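Long-range contacts in SusD-like protein BACOVA_02651 (Bacteroides ovatus, PDB 5E75), which binds polysaccharide at the cell surface and probably captures xyloglucan there before the glucan is transported into the periplasm for degradation: residues 445-450 / 480-485; 451-456 / 463-468. All coordinates share one frame; numbering follows the deposited sequence.

In the fold
Along the chain the four segments run 445-450, 451-456, 463-468 and 480-485, so contact 2 is nested inside the loop that contact 1 closes. Contact 2 joins the two strands of a hairpin, 451-454 and 460-465, which strand 472-474 extends to a three-stranded antiparallel sheet; contact 1 pairs the loop entering this sheet with the loop leaving it. Their centres are about 17 Å apart, and both lie toward the periphery of this helix-rich chain. T449 OG1 of contact 1 probably hydrogen-bonds G463 O of contact 2 (2.6 Å), tying the base of the excursion directly to the hairpin. Together they define a small beta unit projecting from the SusD-type helical body.

Contact 1. Residues 445-450 / 480-485; sequences RGYRTD and TAPEFT
The phenol ring of Y447 lies over the 481-482 backbone, with P482 CD 3.5 Å from the ring centroid and 18° off its normal. A481 CA makes a second CH-pi contact with the same face, while A481 CB touches Y447 CE2 at 3.6 Å. The first torsion of Y447 (chi1 -76°) sets CG beside its own backbone N and turns the ring onto the proline; W444 adds an edge-to-face ring contact. The other atoms of the proline ring, P482 CB and CG, pack against the main chain, CB on G446 O and C, CG on R445 O and G446 C. These loops form the neck of the small antiparallel sheet: R448 and T480 make a single antiparallel, hydrogen-bonded bridge. Its two bonds are R448 N to T480 O, 3.2 Å, and T480 N to R448 O, 2.7 Å. On the bridge, the R448 chain starts with CG between N and the carbonyl carbon (chi1 57°) and then runs extended to NE. This lays one guanidinium face across T480 CG2, 3.8 Å from R448 NH2, a van der Waals contact with the methyl set off toward the rim of the plane. Water 1 joins the far end, donating to R445 O at 2.6 Å and bonding T485 OG1, while it sits at the edge of the Y447 ring. The R445 guanidinium instead reaches inward, where NH1 bonds the carbonyl oxygens of R47 and V61.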
loop_
_atom_site.group_PDB
_atom_site.type_symbol
_atom_site.label_atom_id
_atom_site.label_comp_id
_atom_site.label_asym_id
_atom_site.label_seq_id
_atom_site.Cartn_x
_atom_site.Cartn_y
_atom_site.Cartn_z
ATOM N N ARG A 445 10.773 -14.182 -10.025
ATOM C CA ARG A 445 10.906 -13.895 -8.607
ATOM C C ARG A 445 12.121 -14.602 -8.012
ATOM O O ARG A 445 12.329 -15.794 -8.222
ATOM C CB ARG A 445 9.632 -14.309 -7.868
ATOM C CG ARG A 445 8.458 -13.387 -8.127
ATOM C CD ARG A 445 7.134 -14.071 -7.848
ATOM N NE ARG A 445 6.006 -13.133 -7.940
ATOM C CZ ARG A 445 5.562 -12.375 -6.933
ATOM N NH1 ARG A 445 6.126 -12.460 -5.735
ATOM N NH2 ARG A 445 4.524 -11.571 -7.132
ATOM N N GLY A 446 12.924 -13.842 -7.277
ATOM C CA GLY A 446 14.123 -14.381 -6.646
ATOM C C GLY A 446 15.373 -14.279 -7.501
ATOM O O GLY A 446 16.474 -14.469 -6.983
ATOM N N TYR A 447 15.214 -14.001 -8.790
ATOM C CA TYR A 447 16.361 -13.684 -9.637
ATOM C C TYR A 447 16.767 -12.247 -9.385
ATOM O O TYR A 447 15.924 -11.361 -9.292
ATOM C CB TYR A 447 16.027 -13.828 -11.116
ATOM C CG TYR A 447 15.960 -15.235 -11.624
ATOM C CD1 TYR A 447 14.861 -16.037 -11.366
ATOM C CD2 TYR A 447 16.995 -15.756 -12.389
ATOM C CE1 TYR A 447 14.803 -17.337 -11.845
ATOM C CE2 TYR A 447 16.943 -17.040 -12.872
ATOM C CZ TYR A 447 15.852 -17.828 -12.594
ATOM O OH TYR A 447 15.812 -19.109 -13.091
ATOM N N ARG A 448 18.063 -12.020 -9.274
ATOM C CA ARG A 448 18.614 -10.689 -9.054
ATOM C C ARG A 448 19.925 -10.700 -9.815
ATOM O O ARG A 448 20.312 -11.731 -10.362
ATOM C CB ARG A 448 18.830 -10.430 -7.564
ATOM C CG ARG A 448 19.725 -11.467 -6.922
ATOM C CD ARG A 448 19.693 -11.422 -5.425
ATOM N NE ARG A 448 20.266 -12.631 -4.834
ATOM C CZ ARG A 448 21.525 -12.747 -4.414
ATOM N NH1 ARG A 448 22.373 -11.729 -4.520
ATOM N NH2 ARG A 448 21.938 -13.891 -3.883
ATOM N N THR A 449 20.608 -9.568 -9.880
ATOM C CA THR A 449 21.822 -9.515 -10.685
ATOM C C THR A 449 22.773 -8.475 -10.114
ATOM O O THR A 449 22.342 -7.519 -9.479
ATOM C CB THR A 449 21.473 -9.274 -12.160
ATOM O OG1 THR A 449 22.514 -9.800 -12.994
ATOM C CG2 THR A 449 21.224 -7.802 -12.469
ATOM N N ASP A 450 24.069 -8.690 -10.328
ATOM C CA ASP A 450 25.097 -7.885 -9.688
ATOM C C ASP A 450 25.176 -6.462 -10.198
ATOM O O ASP A 450 25.477 -5.543 -9.427
ATOM C CB ASP A 450 26.469 -8.503 -9.927
ATOM C CG ASP A 450 26.759 -9.676 -9.028
ATOM O OD1 ASP A 450 26.078 -9.852 -8.000
ATOM O OD2 ASP A 450 27.716 -10.413 -9.353
ATOM N N THR A 480 21.841 -13.937 -10.937
ATOM C CA THR A 480 21.935 -14.876 -9.835
ATOM C C THR A 480 20.565 -15.512 -9.680
ATOM O O THR A 480 19.581 -14.829 -9.382
ATOM C CB THR A 480 22.353 -14.160 -8.535
ATOM O OG1 THR A 480 23.614 -13.503 -8.738
ATOM C CG2 THR A 480 22.467 -15.141 -7.382
ATOM N N ALA A 481 20.478 -16.815 -9.922
ATOM C CA ALA A 481 19.209 -17.516 -9.776
ATOM C C ALA A 481 18.914 -17.827 -8.311
ATOM O O ALA A 481 19.828 -17.973 -7.502
ATOM C CB ALA A 481 19.197 -18.791 -10.617
ATOM N N PRO A 482 17.632 -17.903 -7.954
ATOM C CA PRO A 482 17.276 -18.239 -6.574
ATOM C C PRO A 482 17.615 -19.692 -6.239
ATOM O O PRO A 482 17.757 -20.508 -7.146
ATOM C CB PRO A 482 15.758 -18.023 -6.544
ATOM C CG PRO A 482 15.332 -18.101 -7.965
ATOM C CD PRO A 482 16.455 -17.539 -8.760
ATOM N N GLU A 483 17.761 -19.994 -4.951
ATOM C CA GLU A 483 18.038 -21.357 -4.512
ATOM C C GLU A 483 16.962 -22.288 -5.044
ATOM O O GLU A 483 17.250 -23.378 -5.539
ATOM C CB GLU A 483 18.080 -21.440 -2.985
ATOM C CG GLU A 483 19.237 -20.694 -2.343
ATOM C CD GLU A 483 19.344 -20.959 -0.852
ATOM O OE1 GLU A 483 18.378 -21.496 -0.269
ATOM O OE2 GLU A 483 20.398 -20.632 -0.262
ATOM N N PHE A 484 15.718 -21.832 -4.947
ATOM C CA PHE A 484 14.575 -22.603 -5.407
ATOM C C PHE A 484 13.580 -21.718 -6.133
ATOM O O PHE A 484 13.249 -20.626 -5.664
ATOM C CB PHE A 484 13.891 -23.274 -4.218
ATOM C CG PHE A 484 14.786 -24.210 -3.472
ATOM C CD1 PHE A 484 15.187 -25.402 -4.050
ATOM C CD2 PHE A 484 15.237 -23.896 -2.203
ATOM C CE1 PHE A 484 16.019 -26.270 -3.374
ATOM C CE2 PHE A 484 16.072 -24.762 -1.518
ATOM C CZ PHE A 484 16.462 -25.949 -2.105
ATOM N N THR A 485 13.129 -22.188 -7.291
ATOM C CA THR A 485 11.996 -21.588 -7.978
ATOM C C THR A 485 10.777 -22.482 -7.763
ATOM O O THR A 485 10.740 -23.631 -8.207
ATOM C CB THR A 485 12.258 -21.402 -9.485
ATOM O OG1 THR A 485 13.327 -20.466 -9.676
ATOM C CG2 THR A 485 11.006 -20.876 -10.190
HETATM O O HOH W 1 11.640 -17.776 -9.833
HETATM O O HOH W 2 24.668 -11.422 -11.086
#

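Contact 2. Residues 451-456 / 463-468; sequences AIIKDE and GKYDTD
Y465 reaches back from strand 463-465 toward strand 451-454, its ring meeting A451 along the CD2-CE2 side and I453 at the hydroxyl. A451 CB sits 3.7 Å from Y465 CE2 and approaches the ring obliquely. Further out, I453 CG2 touches Y465 OH at 3.5 Å, the two side chains running slantwise to one another. Both torsions serve this meeting: Y465 CG lies beside its own backbone N (chi1 -73°), and I453 CG2 likewise lies beside its N, while CG1 takes the place between N and the carbonyl carbon. F472 of the third strand touches A451, I453 and Y465 alike, completing an apolar cluster on this face of the beta hairpin. Alongside, A451 and G463 form an antiparallel hydrogen-bonded pair, A451 N to G463 O and G463 N to A451 O, both 2.9 Å. The first of these bonds reaches its acceptor from above the carbonyl plane. The axes of the short segments stand at 98°, so they diverge beyond this pair. G463 O has a second donor outside the two segments. With two backbone bonds setting the pairing, the van der Waals contacts of Y465, one through its hydroxyl oxygen, probably hold the ring more than its weak hydrogen bond with K307 NZ does.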
loop_
_atom_site.group_PDB
_atom_site.type_symbol
_atom_site.label_atom_id
_atom_site.label_comp_id
_atom_site.label_asym_id
_atom_site.label_seq_id
_atom_site.Cartn_x
_atom_site.Cartn_y
_atom_site.Cartn_z
ATOM N N ALA A 451 24.938 -6.269 -11.492
ATOM C CA ALA A 451 25.122 -4.967 -12.100
ATOM C C ALA A 451 23.978 -4.566 -13.002
ATOM O O ALA A 451 23.589 -5.290 -13.920
ATOM C CB ALA A 451 26.444 -4.927 -12.891
ATOM N N ILE A 452 23.460 -3.382 -12.721
ATOM C CA ILE A 452 22.469 -2.734 -13.550
ATOM C C ILE A 452 23.070 -1.398 -13.952
ATOM O O ILE A 452 23.413 -0.585 -13.096
ATOM C CB ILE A 452 21.159 -2.525 -12.775
ATOM C CG1 ILE A 452 20.601 -3.884 -12.336
ATOM C CG2 ILE A 452 20.163 -1.774 -13.629
ATOM C CD1 ILE A 452 19.394 -3.768 -11.435
ATOM N N ILE A 453 23.238 -1.188 -15.248
ATOM C CA ILE A 453 23.858 0.039 -15.750
ATOM C C ILE A 453 23.018 0.631 -16.872
ATOM O O ILE A 453 22.065 0.003 -17.331
ATOM C CB ILE A 453 25.304 -0.224 -16.236
ATOM C CG1 ILE A 453 25.317 -1.213 -17.397
ATOM C CG2 ILE A 453 26.136 -0.765 -15.079
ATOM C CD1 ILE A 453 26.695 -1.380 -18.045
ATOM N N LYS A 454 23.364 1.842 -17.302
ATOM C CA LYS A 454 22.641 2.514 -18.384
ATOM C C LYS A 454 23.491 2.755 -19.613
ATOM O O LYS A 454 24.700 2.950 -19.506
ATOM C CB LYS A 454 22.108 3.859 -17.917
ATOM C CG LYS A 454 21.046 3.737 -16.882
ATOM C CD LYS A 454 20.863 5.036 -16.156
ATOM C CE LYS A 454 20.010 4.793 -14.920
ATOM N NZ LYS A 454 19.982 5.966 -14.036
ATOM N N ASP A 455 22.844 2.739 -20.776
ATOM C CA ASP A 455 23.495 3.155 -22.016
ATOM C C ASP A 455 23.249 4.639 -22.289
ATOM O O ASP A 455 22.576 5.320 -21.513
ATOM C CB ASP A 455 23.057 2.290 -23.209
ATOM C CG ASP A 455 21.568 2.394 -23.522
ATOM O OD1 ASP A 455 20.953 3.455 -23.285
ATOM O OD2 ASP A 455 21.011 1.401 -24.027
ATOM N N GLU A 456 23.797 5.125 -23.402
ATOM C CA GLU A 456 23.695 6.534 -23.778
ATOM C C GLU A 456 22.256 7.030 -23.804
ATOM O O GLU A 456 21.984 8.182 -23.470
ATOM C CB GLU A 456 24.330 6.764 -25.153
ATOM C CG GLU A 456 25.800 6.392 -25.243
ATOM C CD GLU A 456 26.386 6.680 -26.616
ATOM O OE1 GLU A 456 25.618 7.075 -27.520
ATOM O OE2 GLU A 456 27.614 6.517 -26.789
ATOM N N GLY A 463 23.021 -7.455 -15.800
ATOM C CA GLY A 463 24.045 -8.477 -15.898
ATOM C C GLY A 463 25.001 -8.437 -14.723
ATOM O O GLY A 463 24.603 -8.292 -13.575
ATOM N N LYS A 464 26.294 -8.566 -15.006
ATOM C CA LYS A 464 27.298 -8.568 -13.954
ATOM C C LYS A 464 28.610 -8.068 -14.519
ATOM O O LYS A 464 28.733 -7.867 -15.726
ATOM C CB LYS A 464 27.488 -9.974 -13.377
ATOM C CG LYS A 464 28.186 -10.950 -14.311
ATOM C CD LYS A 464 28.210 -12.351 -13.724
ATOM C CE LYS A 464 29.366 -12.536 -12.754
ATOM N NZ LYS A 464 29.282 -13.840 -12.038
ATOM N N TYR A 465 29.579 -7.844 -13.646
ATOM C CA TYR A 465 30.934 -7.545 -14.101
ATOM C C TYR A 465 31.780 -8.817 -14.132
ATOM O O TYR A 465 31.497 -9.786 -13.432
ATOM C CB TYR A 465 31.583 -6.487 -13.213
ATOM C CG TYR A 465 31.027 -5.099 -13.438
ATOM C CD1 TYR A 465 31.242 -4.420 -14.634
ATOM C CD2 TYR A 465 30.281 -4.472 -12.460
ATOM C CE1 TYR A 465 30.730 -3.152 -14.839
ATOM C CE2 TYR A 465 29.764 -3.214 -12.656
ATOM C CZ TYR A 465 29.987 -2.557 -13.838
ATOM O OH TYR A 465 29.470 -1.299 -14.013
ATOM N N ASP A 466 32.809 -8.813 -14.972
ATOM C CA ASP A 466 33.767 -9.913 -15.012
ATOM C C ASP A 466 34.628 -9.795 -13.761
ATOM O O ASP A 466 34.390 -8.926 -12.917
ATOM C CB ASP A 466 34.633 -9.809 -16.276
ATOM C CG ASP A 466 35.198 -11.154 -16.742
ATOM O OD1 ASP A 466 34.968 -12.202 -16.101
ATOM O OD2 ASP A 466 35.898 -11.148 -17.777
ATOM N N THR A 467 35.635 -10.657 -13.649
ATOM C CA THR A 467 36.532 -10.646 -12.495
ATOM C C THR A 467 37.140 -9.262 -12.243
ATOM O O THR A 467 37.406 -8.900 -11.100
ATOM C CB THR A 467 37.677 -11.660 -12.667
ATOM O OG1 THR A 467 38.519 -11.252 -13.752
ATOM C CG2 THR A 467 37.132 -13.055 -12.944
ATOM N N ASP A 468 37.343 -8.486 -13.306
ATOM C CA ASP A 468 37.956 -7.161 -13.187
ATOM C C ASP A 468 37.032 -6.095 -12.585
ATOM O O ASP A 468 37.474 -4.990 -12.268
ATOM C CB ASP A 468 38.507 -6.688 -14.548
ATOM C CG ASP A 468 37.434 -6.570 -15.626
ATOM O OD1 ASP A 468 36.227 -6.570 -15.305
ATOM O OD2 ASP A 468 37.807 -6.463 -16.814
#